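Local coordinates for putative branched-chain amino acid transport system substrate-binding protein (Rhodopseudomonas palustris, PDB 4FB4) that probably serves as the periplasmic substrate-binding component of an ABC-type transport system, and holds caffeic acid, an aromatic plant acid, in this crystal structure, at residues V113-P118 with G331-T336. Residues are numbered along the deposited sequence; the frame is centred on the assembly and turned at random.
Sequences VAMPQP and GVYSFT. With DHC (caffeic acid), chain B.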
ATOM      1  N   VAL A 113       1.144   2.410  12.470  1.00 11.23           N
ATOM      2  CA  VAL A 113       1.036   1.061  11.901  1.00 11.46           C
ATOM      3  C   VAL A 113       0.830   1.274  10.427  1.00 11.48           C
ATOM      4  O   VAL A 113       0.519   2.386   9.996  1.00 11.74           O
ATOM      5  CB  VAL A 113      -0.124   0.242  12.507  1.00 11.57           C
ATOM      6  CG1 VAL A 113       0.123  -0.016  14.012  1.00 11.48           C
ATOM      7  CG2 VAL A 113      -1.447   0.918  12.249  1.00 11.54           C
ATOM      8  N   ALA A 114       0.966   0.223   9.646  1.00 12.20           N
ATOM      9  CA  ALA A 114       0.776   0.329   8.189  1.00 12.08           C
ATOM     10  C   ALA A 114      -0.159  -0.724   7.650  1.00 12.44           C
ATOM     11  O   ALA A 114      -0.139  -1.862   8.084  1.00 12.06           O
ATOM     12  CB  ALA A 114       2.118   0.296   7.472  1.00 13.09           C
HETATM   13  N   MSE A 115      -1.021  -0.320   6.729  1.00 12.85           N
HETATM   14  CA  MSE A 115      -1.953  -1.224   6.110  1.00 13.82           C
HETATM   15  C   MSE A 115      -1.400  -1.984   4.907  1.00 14.36           C
HETATM   16  O   MSE A 115      -1.745  -3.160   4.745  1.00 13.45           O
HETATM   17  CB  MSE A 115      -3.259  -0.510   5.645  1.00 15.28           C
HETATM   18  CG  MSE A 115      -4.027   0.187   6.726  1.00 17.18           C
HETATM   19 SE   MSE A 115      -4.543  -0.997   8.192  0.80 21.27          SE
HETATM   20  CE  MSE A 115      -5.742  -1.767   7.163  1.00 17.38           C
ATOM     21  N   PRO A 116      -0.616  -1.321   4.005  1.00 14.84           N
ATOM     22  CA  PRO A 116      -0.104  -2.088   2.839  1.00 14.42           C
ATOM     23  C   PRO A 116       0.839  -3.180   3.271  1.00 14.99           C
ATOM     24  O   PRO A 116       1.470  -3.081   4.315  1.00 14.88           O
ATOM     25  CB  PRO A 116       0.681  -1.039   2.021  1.00 15.13           C
ATOM     26  CG  PRO A 116       0.001   0.266   2.349  1.00 14.57           C
ATOM     27  CD  PRO A 116      -0.373   0.125   3.843  1.00 14.80           C
ATOM     28  N   GLN A 117       0.897  -4.240   2.479  1.00 15.56           N
ATOM     29  CA  GLN A 117       1.778  -5.366   2.764  1.00 15.18           C
ATOM     30  C   GLN A 117       3.258  -4.914   2.848  1.00 15.13           C
ATOM     31  O   GLN A 117       3.709  -4.122   2.031  1.00 15.28           O
ATOM     32  CB  GLN A 117       1.632  -6.407   1.679  1.00 15.66           C
ATOM     33  CG  GLN A 117       0.284  -7.115   1.683  1.00 15.54           C
ATOM     34  CD  GLN A 117      -0.777  -6.375   0.903  1.00 15.60           C
ATOM     35  OE1 GLN A 117      -0.532  -5.283   0.386  1.00 14.11           O
ATOM     36  NE2 GLN A 117      -1.986  -6.953   0.849  1.00 15.16           N
ATOM     37  N   PRO A 118       3.995  -5.413   3.845  1.00 16.57           N
ATOM     38  CA  PRO A 118       5.398  -5.003   3.911  1.00 17.70           C
ATOM     39  C   PRO A 118       6.160  -5.555   2.704  1.00 17.83           C
ATOM     40  O   PRO A 118       5.805  -6.626   2.151  1.00 17.62           O
ATOM     41  CB  PRO A 118       5.909  -5.625   5.223  1.00 18.05           C
ATOM     42  CG  PRO A 118       4.953  -6.689   5.547  1.00 18.18           C
ATOM     43  CD  PRO A 118       3.622  -6.327   4.945  1.00 16.99           C
ATOM     44  N   GLY A 331      -5.858  -8.699   4.245  1.00 16.43           N
ATOM     45  CA  GLY A 331      -5.150  -9.606   5.144  1.00 16.55           C
ATOM     46  C   GLY A 331      -5.798  -9.661   6.523  1.00 15.98           C
ATOM     47  O   GLY A 331      -6.897  -9.100   6.744  1.00 15.75           O
ATOM     48  N   VAL A 332      -5.131 -10.393   7.425  1.00 15.42           N
ATOM     49  CA  VAL A 332      -5.544 -10.553   8.801  1.00 15.45           C
ATOM     50  C   VAL A 332      -4.423  -9.953   9.659  1.00 14.92           C
ATOM     51  O   VAL A 332      -3.299 -10.429   9.645  1.00 14.33           O
ATOM     52  CB  VAL A 332      -5.811 -12.051   9.128  1.00 17.11           C
ATOM     53  CG1 VAL A 332      -6.182 -12.276  10.594  1.00 16.34           C
ATOM     54  CG2 VAL A 332      -6.944 -12.567   8.232  1.00 18.00           C
ATOM     55  N   TYR A 333      -4.749  -8.886  10.386  1.00 14.65           N
ATOM     56  CA  TYR A 333      -3.751  -8.024  11.021  1.00 14.62           C
ATOM     57  C   TYR A 333      -3.584  -8.382  12.508  1.00 15.21           C
ATOM     58  O   TYR A 333      -4.578  -8.448  13.256  1.00 15.50           O
ATOM     59  CB  TYR A 333      -4.171  -6.540  10.918  1.00 14.07           C
ATOM     60  CG  TYR A 333      -4.058  -5.947   9.543  1.00 13.85           C
ATOM     61  CD1 TYR A 333      -5.093  -6.067   8.638  1.00 14.15           C
ATOM     62  CD2 TYR A 333      -2.888  -5.321   9.110  1.00 13.66           C
ATOM     63  CE1 TYR A 333      -5.007  -5.553   7.348  1.00 13.90           C
ATOM     64  CE2 TYR A 333      -2.795  -4.817   7.817  1.00 12.93           C
ATOM     65  CZ  TYR A 333      -3.857  -4.957   6.935  1.00 13.53           C
ATOM     66  OH  TYR A 333      -3.823  -4.470   5.615  1.00 13.57           O
ATOM     67  N   SER A 334      -2.339  -8.613  12.933  1.00 15.18           N
ATOM     68  CA  SER A 334      -1.995  -8.744  14.336  1.00 15.43           C
ATOM     69  C   SER A 334      -0.759  -7.895  14.617  1.00 15.66           C
ATOM     70  O   SER A 334       0.347  -8.352  14.445  1.00 15.54           O
ATOM     71  CB  SER A 334      -1.727 -10.209  14.721  1.00 17.10           C
ATOM     72  OG  SER A 334      -2.932 -10.932  14.736  1.00 16.34           O
ATOM     73  N   PHE A 335      -0.962  -6.650  14.986  1.00 14.83           N
ATOM     74  CA  PHE A 335       0.146  -5.760  15.264  1.00 15.28           C
ATOM     75  C   PHE A 335       0.787  -6.103  16.599  1.00 16.48           C
ATOM     76  O   PHE A 335       0.127  -6.528  17.545  1.00 16.29           O
ATOM     77  CB  PHE A 335      -0.316  -4.281  15.293  1.00 14.98           C
ATOM     78  CG  PHE A 335      -1.032  -3.827  14.036  1.00 14.83           C
ATOM     79  CD1 PHE A 335      -0.336  -3.648  12.829  1.00 14.41           C
ATOM     80  CD2 PHE A 335      -2.382  -3.511  14.059  1.00 14.06           C
ATOM     81  CE1 PHE A 335      -0.989  -3.238  11.669  1.00 13.94           C
ATOM     82  CE2 PHE A 335      -3.037  -3.108  12.895  1.00 14.62           C
ATOM     83  CZ  PHE A 335      -2.356  -2.948  11.699  1.00 13.93           C
ATOM     84  N   THR A 336       2.091  -5.862  16.716  1.00 16.70           N
ATOM     85  CA  THR A 336       2.742  -5.972  17.988  1.00 17.76           C
ATOM     86  C   THR A 336       3.594  -4.695  18.191  1.00 19.02           C
ATOM     87  O   THR A 336       3.651  -3.813  17.318  1.00 16.11           O
ATOM     88  CB  THR A 336       3.648  -7.231  18.049  1.00 19.79           C
ATOM     89  OG1 THR A 336       4.793  -7.011  17.245  1.00 19.86           O
ATOM     90  CG2 THR A 336       2.902  -8.500  17.493  1.00 20.18           C
TER
HETATM   91  C1  DHC B 401       5.093   4.604  -3.317  1.00 18.86           C
HETATM   92  O1  DHC B 401       5.761   5.280  -2.528  1.00 18.01           O
HETATM   93  C2  DHC B 401       4.489   3.297  -2.952  1.00 19.78           C
HETATM   94  C3  DHC B 401       3.191   3.199  -3.138  1.00 18.69           C
HETATM   95  C1' DHC B 401       2.378   1.985  -2.695  1.00 18.20           C
HETATM   96  C2' DHC B 401       1.078   2.199  -2.282  1.00 17.62           C
HETATM   97  C3' DHC B 401       0.292   1.158  -1.839  1.00 18.82           C
HETATM   98  C4' DHC B 401       0.795  -0.214  -1.787  1.00 19.30           C
HETATM   99  C5' DHC B 401       2.117  -0.425  -2.179  1.00 18.31           C
HETATM  100  C6' DHC B 401       2.877   0.690  -2.614  1.00 17.72           C
HETATM  101  O4' DHC B 401      -0.039  -1.204  -1.357  1.00 22.67           O
HETATM  102  O3' DHC B 401      -0.990   1.435  -1.484  1.00 23.27           O
HETATM  103  O2  DHC B 401       4.794   5.049  -4.449  1.00 20.75           O
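Tyr-333 reaches across to Met-115, a selenomethionine, and meets it twice. Its OH donates a 2.6 Å hydrogen bond to Met-115 O, which lies at the edge of the ring, near its plane. The C=O...OH angle is 131°, with the hydroxyl tilted 17° from the carbonyl plane. The bend of the selenomethionine at chi2 (-57°) puts SE over one ring face, 4.5 Å from the centroid of the Tyr-333 ring. A further bend at chi3 swings Met-115 CE to 3.7 Å from Tyr-333 CZ. Two residues on, Phe-335 turns a face to Val-113: Val-113 CB sits 3.7 Å from Phe-335 CE1, displaced toward the rim, with CG1 over the CD1 side and CG2 near CZ, a CH-pi contact. Ala-114 O faces the Phe-335 edge in plane and has no hydrogen-bond partner, although buried. A phenylalanine in place of Tyr-333 lacks the hydroxyl, and would probably leave Met-115 O without this donor and open a gap beside Met-115 CE. The Met-aromatic pair and the OH-to-O bond join the exit of edge strand 112-114 to strand 332-333, while Pro-116, its CB 3.5 Å from O4' of the caffeic acid, borders the ligand site of this periplasmic binding protein fold.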